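Local coordinates for hypothetical protein MTH1187 (PDB 1LXN) that is of unknown function but, as a homotetrameric member of the UPF0045 family related to thiamine-binding proteins, may bind thiamine or a similar small ligand, at residues Gly42-Ala47 against Arg86-Lys91; Ile2-Thr7 against Leu76-Arg81. One frame throughout, in Å; residues are numbered along the deposited sequence.

Interaction 1 (Gly42-Ala47 against Arg86-Lys91); sequences GTLLEA and RGLRDK
Glu-46 OE2 is gripped from two directions: Leu-88 N donates to it at 2.7 Å, and a water gives it a second hydrogen bond at 2.6 Å. The hydrogen bond from Leu-88 N is nearly straight, 163° at the hydrogen, and uses the anti lone pair of OE2, away from the other carboxylate oxygen. The same water accepts from Arg-89 N at 3.0 Å, so the carboxylate serves the first two amides of helix 88-98, one directly and one through the water. Strand 42-47 thus supplies from outside a cap for the helix start, where Gly-87 holds the N-cap position and has no side chain to do so. Glu-46 OE2 lies 3.4 Å from Gly-87 CA. Glu-46 spans the gap with CG anti to its own carbonyl carbon (chi1 -63°) and the chain extended beyond. Beside the polar bond the contact is apolar. Leu-88 crosses the Glu-46 chain at a slant, its CG 3.7 Å from Glu-46 CG, and its CD1 goes on to meet Leu-44 CB at 3.6 Å. Leu-88 CD2 lies near Leu-45 O and Leu-44 CB, while Leu-45 itself turns to the opposite face of the sheet, onto Leu-53 of helix 50-66. Within the turn, Gly-87 N donates to Asp-90 OD2 at 2.9 Å, met on the anti side of the carboxylate, which ties the residue before the helix to its first turn. Lys-91 N bonds back to Gly-87 O. Leu-88 and the carboxylate of Glu-46 carry the contact between helix and strand 42-47, and Lys-91 holds the same helix to Asp-79. With one amide donated directly, a second through the water and the helix start facing it, the carboxylate would be expected to be stabilised in its ionised form.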
ATOM      1  N   GLY A  42      -0.956  -6.889   3.332  1.00 26.01           N
ATOM      2  CA  GLY A  42      -0.425  -5.648   2.790  1.00 23.50           C
ATOM      3  C   GLY A  42      -1.512  -4.589   2.767  1.00 24.30           C
ATOM      4  O   GLY A  42      -2.686  -4.902   2.993  1.00 26.94           O
ATOM      5  N   THR A  43      -1.138  -3.339   2.508  1.00 22.47           N
ATOM      6  CA  THR A  43      -2.110  -2.255   2.467  1.00 22.14           C
ATOM      7  C   THR A  43      -2.658  -2.001   1.055  1.00 23.40           C
ATOM      8  O   THR A  43      -1.901  -1.823   0.097  1.00 22.14           O
ATOM      9  CB  THR A  43      -1.505  -0.945   3.020  1.00 22.62           C
ATOM     10  OG1 THR A  43      -1.061  -1.160   4.362  1.00 23.36           O
ATOM     11  CG2 THR A  43      -2.544   0.165   3.032  1.00 20.95           C
ATOM     12  N   LEU A  44      -3.984  -2.003   0.941  1.00 22.30           N
ATOM     13  CA  LEU A  44      -4.670  -1.764  -0.324  1.00 21.59           C
ATOM     14  C   LEU A  44      -4.774  -0.255  -0.542  1.00 22.11           C
ATOM     15  O   LEU A  44      -4.958   0.499   0.406  1.00 22.16           O
ATOM     16  CB  LEU A  44      -6.065  -2.392  -0.275  1.00 20.94           C
ATOM     17  CG  LEU A  44      -6.249  -3.885  -0.600  1.00 22.78           C
ATOM     18  CD1 LEU A  44      -5.002  -4.667  -0.303  1.00 22.14           C
ATOM     19  CD2 LEU A  44      -7.439  -4.427   0.180  1.00 21.22           C
ATOM     20  N   LEU A  45      -4.652   0.186  -1.789  1.00 22.84           N
ATOM     21  CA  LEU A  45      -4.713   1.611  -2.090  1.00 22.29           C
ATOM     22  C   LEU A  45      -5.562   1.953  -3.307  1.00 21.56           C
ATOM     23  O   LEU A  45      -5.765   1.131  -4.202  1.00 20.37           O
ATOM     24  CB  LEU A  45      -3.298   2.151  -2.343  1.00 22.66           C
ATOM     25  CG  LEU A  45      -2.220   1.973  -1.263  1.00 23.71           C
ATOM     26  CD1 LEU A  45      -0.840   2.185  -1.875  1.00 21.39           C
ATOM     27  CD2 LEU A  45      -2.463   2.958  -0.128  1.00 20.75           C
ATOM     28  N   GLU A  46      -6.046   3.188  -3.322  1.00 19.94           N
ATOM     29  CA  GLU A  46      -6.810   3.725  -4.440  1.00 21.84           C
ATOM     30  C   GLU A  46      -6.260   5.134  -4.627  1.00 20.95           C
ATOM     31  O   GLU A  46      -6.112   5.892  -3.660  1.00 19.11           O
ATOM     32  CB  GLU A  46      -8.305   3.792  -4.136  1.00 21.51           C
ATOM     33  CG  GLU A  46      -8.953   2.449  -3.902  1.00 25.17           C
ATOM     34  CD  GLU A  46     -10.442   2.578  -3.662  1.00 28.66           C
ATOM     35  OE1 GLU A  46     -10.877   3.687  -3.285  1.00 29.89           O
ATOM     36  OE2 GLU A  46     -11.172   1.578  -3.837  1.00 28.64           O
ATOM     37  N   ALA A  47      -5.932   5.473  -5.865  1.00 20.79           N
ATOM     38  CA  ALA A  47      -5.382   6.787  -6.165  1.00 20.97           C
ATOM     39  C   ALA A  47      -6.014   7.305  -7.445  1.00 23.02           C
ATOM     40  O   ALA A  47      -6.538   6.527  -8.240  1.00 22.74           O
ATOM     41  CB  ALA A  47      -3.863   6.689  -6.323  1.00 18.41           C
ATOM     42  N   ARG A  86     -13.084   1.111 -11.486  1.00 27.85           N
ATOM     43  CA  ARG A  86     -13.269   0.048 -10.510  1.00 26.23           C
ATOM     44  C   ARG A  86     -12.446   0.260  -9.250  1.00 26.13           C
ATOM     45  O   ARG A  86     -11.218   0.217  -9.292  1.00 27.58           O
ATOM     46  CB  ARG A  86     -12.886  -1.302 -11.126  1.00 26.30           C
ATOM     47  CG  ARG A  86     -13.753  -1.745 -12.295  1.00 26.44           C
ATOM     48  CD  ARG A  86     -14.964  -2.544 -11.833  1.00 28.06           C
ATOM     49  NE  ARG A  86     -15.685  -3.135 -12.962  1.00 28.60           N
ATOM     50  CZ  ARG A  86     -16.465  -2.446 -13.790  1.00 28.64           C
ATOM     51  NH1 ARG A  86     -16.634  -1.140 -13.613  1.00 27.01           N
ATOM     52  NH2 ARG A  86     -17.061  -3.060 -14.807  1.00 27.19           N
ATOM     53  N   GLY A  87     -13.125   0.489  -8.132  1.00 24.68           N
ATOM     54  CA  GLY A  87     -12.428   0.654  -6.871  1.00 22.52           C
ATOM     55  C   GLY A  87     -12.246  -0.721  -6.246  1.00 22.67           C
ATOM     56  O   GLY A  87     -12.694  -1.724  -6.803  1.00 22.06           O
ATOM     57  N   LEU A  88     -11.590  -0.773  -5.091  1.00 21.79           N
ATOM     58  CA  LEU A  88     -11.344  -2.030  -4.397  1.00 21.96           C
ATOM     59  C   LEU A  88     -12.646  -2.801  -4.170  1.00 23.72           C
ATOM     60  O   LEU A  88     -12.737  -3.993  -4.482  1.00 23.24           O
ATOM     61  CB  LEU A  88     -10.648  -1.761  -3.051  1.00 19.87           C
ATOM     62  CG  LEU A  88      -9.258  -1.101  -3.106  1.00 19.54           C
ATOM     63  CD1 LEU A  88      -8.834  -0.659  -1.715  1.00 17.27           C
ATOM     64  CD2 LEU A  88      -8.243  -2.074  -3.685  1.00 15.98           C
ATOM     65  N   ARG A  89     -13.649  -2.116  -3.628  1.00 26.23           N
ATOM     66  CA  ARG A  89     -14.945  -2.729  -3.353  1.00 29.05           C
ATOM     67  C   ARG A  89     -15.601  -3.260  -4.634  1.00 28.47           C
ATOM     68  O   ARG A  89     -16.095  -4.392  -4.665  1.00 29.19           O
ATOM     69  CB  ARG A  89     -15.883  -1.718  -2.678  1.00 32.64           C
ATOM     70  CG  ARG A  89     -17.219  -2.327  -2.242  1.00 41.61           C
ATOM     71  CD  ARG A  89     -18.295  -1.266  -1.977  1.00 48.49           C
ATOM     72  NE  ARG A  89     -17.986  -0.410  -0.831  1.00 55.23           N
ATOM     73  CZ  ARG A  89     -17.918  -0.835   0.429  1.00 58.70           C
ATOM     74  NH1 ARG A  89     -18.138  -2.114   0.716  1.00 60.18           N
ATOM     75  NH2 ARG A  89     -17.628   0.020   1.405  1.00 59.38           N
ATOM     76  N   ASP A  90     -15.607  -2.444  -5.688  1.00 28.46           N
ATOM     77  CA  ASP A  90     -16.204  -2.848  -6.965  1.00 27.16           C
ATOM     78  C   ASP A  90     -15.614  -4.169  -7.443  1.00 25.58           C
ATOM     79  O   ASP A  90     -16.337  -5.050  -7.898  1.00 27.14           O
ATOM     80  CB  ASP A  90     -15.962  -1.797  -8.060  1.00 28.48           C
ATOM     81  CG  ASP A  90     -16.615  -0.465  -7.758  1.00 31.74           C
ATOM     82  OD1 ASP A  90     -17.756  -0.460  -7.249  1.00 31.96           O
ATOM     83  OD2 ASP A  90     -15.991   0.582  -8.049  1.00 32.02           O
ATOM     84  N   LYS A  91     -14.296  -4.298  -7.341  1.00 23.69           N
ATOM     85  CA  LYS A  91     -13.618  -5.509  -7.784  1.00 23.25           C
ATOM     86  C   LYS A  91     -13.994  -6.716  -6.936  1.00 22.55           C
ATOM     87  O   LYS A  91     -14.134  -7.825  -7.451  1.00 19.90           O
ATOM     88  CB  LYS A  91     -12.101  -5.298  -7.768  1.00 22.40           C
ATOM     89  CG  LYS A  91     -11.637  -4.168  -8.694  1.00 22.21           C
ATOM     90  CD  LYS A  91     -10.137  -3.916  -8.575  1.00 22.47           C
ATOM     91  CE  LYS A  91      -9.322  -5.143  -8.955  1.00 20.56           C
ATOM     92  NZ  LYS A  91      -7.873  -4.873  -8.750  1.00 21.19           N
TER
HETATM   93  O   HOH W   1     -13.413   0.802  -2.816  1.00 27.29           O

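Interaction 2 (Ile2-Thr7 against Leu76-Arg81); sequences ITAELT and LKIDDR
Strands 2-7 and 76-79 run antiparallel at 170°, their axes 4.7 Å apart, in the four-stranded sheet of a ferredoxin-like (beta-alpha-beta-beta-alpha-beta) fold, where strand 72-79 is outermost within this chain. Thr-3 with Asp-79 and Glu-5 with Lys-77 are the hydrogen-bonded pairs; Asp-79 N reaches Thr-3 O at 2.8 Å, and Glu-5 N reaches Lys-77 O at 2.9 Å. Ala-4 with Ile-78 and Leu-6 with Leu-76 are non-hydrogen-bonded pairs, with side chains on the face covered by helix 50-66. There Leu-76 CD1 bridges Ala-4 CB and Leu-6 CB, and the Ile-2 and Ile-78 side chains cross, CG2 to CG2 at 3.7 Å. Thr-3, Glu-5, Lys-77 and Asp-79 project from the other face. Glu-5, extended with CG anti to the backbone N (chi1 176°), lies alongside Lys-77, whose chain bends at chi3 (-52°) and brings NZ to a salt bridge with Glu-5 OE2 at 3.2 Å, its hydrogen bond weak. A leucine in place of Glu-5 would probably leave the Lys-77 ammonium without this carboxylate and set its end free to turn. Asp-79 OD1 pairs with Lys-91 of helix 88-98, and Asp-80 OD1 with Arg-82. Thr-3 OG1, weakly hydrogen-bonded to Lys-91 NZ, lies 3.3 Å from Asp-79 CB.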
ATOM      1  N   ILE A   2      -7.142   4.247  -9.730  1.00 28.88           N
ATOM      2  CA  ILE A   2      -6.119   3.206  -9.771  1.00 25.18           C
ATOM      3  C   ILE A   2      -6.149   2.400  -8.467  1.00 24.45           C
ATOM      4  O   ILE A   2      -6.266   2.974  -7.381  1.00 22.45           O
ATOM      5  CB  ILE A   2      -4.704   3.829  -9.932  1.00 24.38           C
ATOM      6  CG1 ILE A   2      -4.661   4.719 -11.174  1.00 25.40           C
ATOM      7  CG2 ILE A   2      -3.655   2.739 -10.043  1.00 22.12           C
ATOM      8  CD1 ILE A   2      -3.341   5.466 -11.358  1.00 25.63           C
ATOM      9  N   THR A   3      -6.066   1.077  -8.573  1.00 22.23           N
ATOM     10  CA  THR A   3      -6.039   0.230  -7.377  1.00 21.68           C
ATOM     11  C   THR A   3      -4.652  -0.390  -7.256  1.00 21.36           C
ATOM     12  O   THR A   3      -4.003  -0.706  -8.258  1.00 20.04           O
ATOM     13  CB  THR A   3      -7.095  -0.913  -7.418  1.00 21.23           C
ATOM     14  OG1 THR A   3      -6.964  -1.652  -8.641  1.00 20.66           O
ATOM     15  CG2 THR A   3      -8.507  -0.347  -7.287  1.00 20.39           C
ATOM     16  N   ALA A   4      -4.197  -0.568  -6.025  1.00 20.69           N
ATOM     17  CA  ALA A   4      -2.875  -1.123  -5.805  1.00 20.28           C
ATOM     18  C   ALA A   4      -2.751  -1.753  -4.432  1.00 19.00           C
ATOM     19  O   ALA A   4      -3.639  -1.627  -3.591  1.00 19.31           O
ATOM     20  CB  ALA A   4      -1.824  -0.016  -5.959  1.00 19.13           C
ATOM     21  N   GLU A   5      -1.635  -2.436  -4.224  1.00 19.84           N
ATOM     22  CA  GLU A   5      -1.336  -3.056  -2.945  1.00 20.64           C
ATOM     23  C   GLU A   5       0.122  -2.779  -2.629  1.00 19.51           C
ATOM     24  O   GLU A   5       0.992  -2.907  -3.492  1.00 19.18           O
ATOM     25  CB  GLU A   5      -1.571  -4.566  -2.975  1.00 22.43           C
ATOM     26  CG  GLU A   5      -1.177  -5.222  -1.665  1.00 27.48           C
ATOM     27  CD  GLU A   5      -1.662  -6.650  -1.542  1.00 33.39           C
ATOM     28  OE1 GLU A   5      -1.402  -7.267  -0.487  1.00 35.78           O
ATOM     29  OE2 GLU A   5      -2.301  -7.154  -2.491  1.00 35.19           O
ATOM     30  N   LEU A   6       0.385  -2.411  -1.383  1.00 19.09           N
ATOM     31  CA  LEU A   6       1.736  -2.096  -0.958  1.00 17.48           C
ATOM     32  C   LEU A   6       2.142  -2.847   0.299  1.00 19.50           C
ATOM     33  O   LEU A   6       1.381  -2.913   1.265  1.00 15.25           O
ATOM     34  CB  LEU A   6       1.845  -0.594  -0.688  1.00 17.03           C
ATOM     35  CG  LEU A   6       3.146  -0.141  -0.028  1.00 20.10           C
ATOM     36  CD1 LEU A   6       4.301  -0.235  -1.028  1.00 17.14           C
ATOM     37  CD2 LEU A   6       2.973   1.286   0.480  1.00 19.04           C
ATOM     38  N   THR A   7       3.342  -3.419   0.279  1.00 19.68           N
ATOM     39  CA  THR A   7       3.866  -4.112   1.445  1.00 21.91           C
ATOM     40  C   THR A   7       5.290  -3.600   1.626  1.00 21.61           C
ATOM     41  O   THR A   7       6.111  -3.680   0.709  1.00 22.73           O
ATOM     42  CB  THR A   7       3.910  -5.651   1.265  1.00 24.10           C
ATOM     43  OG1 THR A   7       5.025  -6.000   0.437  1.00 31.92           O
ATOM     44  CG2 THR A   7       2.631  -6.158   0.603  1.00 25.67           C
ATOM     45  N   LEU A  76       5.074  -3.429  -4.635  1.00 20.45           N
ATOM     46  CA  LEU A  76       3.942  -2.636  -5.077  1.00 20.08           C
ATOM     47  C   LEU A  76       3.307  -3.304  -6.286  1.00 20.64           C
ATOM     48  O   LEU A  76       3.991  -3.627  -7.254  1.00 21.02           O
ATOM     49  CB  LEU A  76       4.397  -1.227  -5.462  1.00 18.78           C
ATOM     50  CG  LEU A  76       3.328  -0.319  -6.079  1.00 20.50           C
ATOM     51  CD1 LEU A  76       2.286   0.035  -5.032  1.00 17.98           C
ATOM     52  CD2 LEU A  76       3.980   0.945  -6.636  1.00 17.68           C
ATOM     53  N   LYS A  77       2.001  -3.534  -6.212  1.00 20.60           N
ATOM     54  CA  LYS A  77       1.258  -4.120  -7.316  1.00 22.26           C
ATOM     55  C   LYS A  77       0.278  -3.046  -7.748  1.00 21.75           C
ATOM     56  O   LYS A  77      -0.440  -2.489  -6.920  1.00 20.71           O
ATOM     57  CB  LYS A  77       0.465  -5.354  -6.879  1.00 25.30           C
ATOM     58  CG  LYS A  77       1.289  -6.532  -6.405  1.00 31.25           C
ATOM     59  CD  LYS A  77       0.408  -7.778  -6.237  1.00 35.25           C
ATOM     60  CE  LYS A  77      -0.819  -7.505  -5.361  1.00 36.75           C
ATOM     61  NZ  LYS A  77      -1.708  -8.698  -5.200  1.00 35.22           N
ATOM     62  N   ILE A  78       0.251  -2.753  -9.041  1.00 21.59           N
ATOM     63  CA  ILE A  78      -0.650  -1.745  -9.569  1.00 22.22           C
ATOM     64  C   ILE A  78      -1.597  -2.341 -10.606  1.00 22.83           C
ATOM     65  O   ILE A  78      -1.166  -3.011 -11.551  1.00 25.16           O
ATOM     66  CB  ILE A  78       0.124  -0.589 -10.251  1.00 21.79           C
ATOM     67  CG1 ILE A  78       1.158   0.005  -9.294  1.00 21.79           C
ATOM     68  CG2 ILE A  78      -0.852   0.492 -10.697  1.00 21.53           C
ATOM     69  CD1 ILE A  78       2.003   1.100  -9.920  1.00 19.95           C
ATOM     70  N   ASP A  79      -2.888  -2.108 -10.416  1.00 22.92           N
ATOM     71  CA  ASP A  79      -3.897  -2.569 -11.361  1.00 21.92           C
ATOM     72  C   ASP A  79      -4.486  -1.277 -11.920  1.00 21.51           C
ATOM     73  O   ASP A  79      -5.311  -0.634 -11.286  1.00 21.97           O
ATOM     74  CB  ASP A  79      -4.982  -3.386 -10.654  1.00 22.30           C
ATOM     75  CG  ASP A  79      -6.022  -3.943 -11.626  1.00 24.59           C
ATOM     76  OD1 ASP A  79      -7.029  -4.511 -11.161  1.00 26.71           O
ATOM     77  OD2 ASP A  79      -5.834  -3.818 -12.856  1.00 24.40           O
ATOM     78  N   ASP A  80      -4.041  -0.892 -13.106  1.00 23.02           N
ATOM     79  CA  ASP A  80      -4.501   0.343 -13.725  1.00 22.92           C
ATOM     80  C   ASP A  80      -5.451   0.040 -14.876  1.00 23.27           C
ATOM     81  O   ASP A  80      -5.016  -0.310 -15.973  1.00 22.49           O
ATOM     82  CB  ASP A  80      -3.287   1.130 -14.224  1.00 23.36           C
ATOM     83  CG  ASP A  80      -3.632   2.541 -14.659  1.00 25.19           C
ATOM     84  OD1 ASP A  80      -4.823   2.924 -14.598  1.00 24.77           O
ATOM     85  OD2 ASP A  80      -2.697   3.267 -15.067  1.00 25.38           O
ATOM     86  N   ARG A  81      -6.750   0.169 -14.622  1.00 21.85           N
ATOM     87  CA  ARG A  81      -7.744  -0.108 -15.650  1.00 23.91           C
ATOM     88  C   ARG A  81      -8.340   1.193 -16.178  1.00 24.96           C
ATOM     89  O   ARG A  81      -8.985   1.941 -15.440  1.00 24.25           O
ATOM     90  CB  ARG A  81      -8.847  -1.016 -15.093  1.00 22.65           C
ATOM     91  CG  ARG A  81      -9.819  -1.495 -16.158  1.00 21.36           C
ATOM     92  CD  ARG A  81     -10.788  -2.531 -15.626  1.00 21.95           C
ATOM     93  NE  ARG A  81     -11.652  -3.041 -16.686  1.00 22.74           N
ATOM     94  CZ  ARG A  81     -12.652  -3.897 -16.502  1.00 23.10           C
ATOM     95  NH1 ARG A  81     -12.926  -4.360 -15.287  1.00 18.57           N
ATOM     96  NH2 ARG A  81     -13.394  -4.276 -17.538  1.00 23.81           N
TER

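Both interactions build on the same sheet, in which strands 42-47 and 2-10 are neighbours; Leu-45 N probably bonds to Ala-4 O between them. Both are partly buried. Interaction 2 is strand pairing within that sheet, carried by a ladder of backbone bonds, with Ala-4 and Leu-6 its buried part and Lys-77 and Ile-78 its outer part. Interaction 1 sets helix 88-98 against the face opposite helix 50-66, is less than half as large, and depends on a carboxylate taking a backbone N-H and a water, beside leucine packing. The two meet at Lys-91, whose NZ forms a salt bridge with Asp-79 OD1 at 2.6 Å, so the terminal helix is tied to strand 72-79 as well as to strand 42-47.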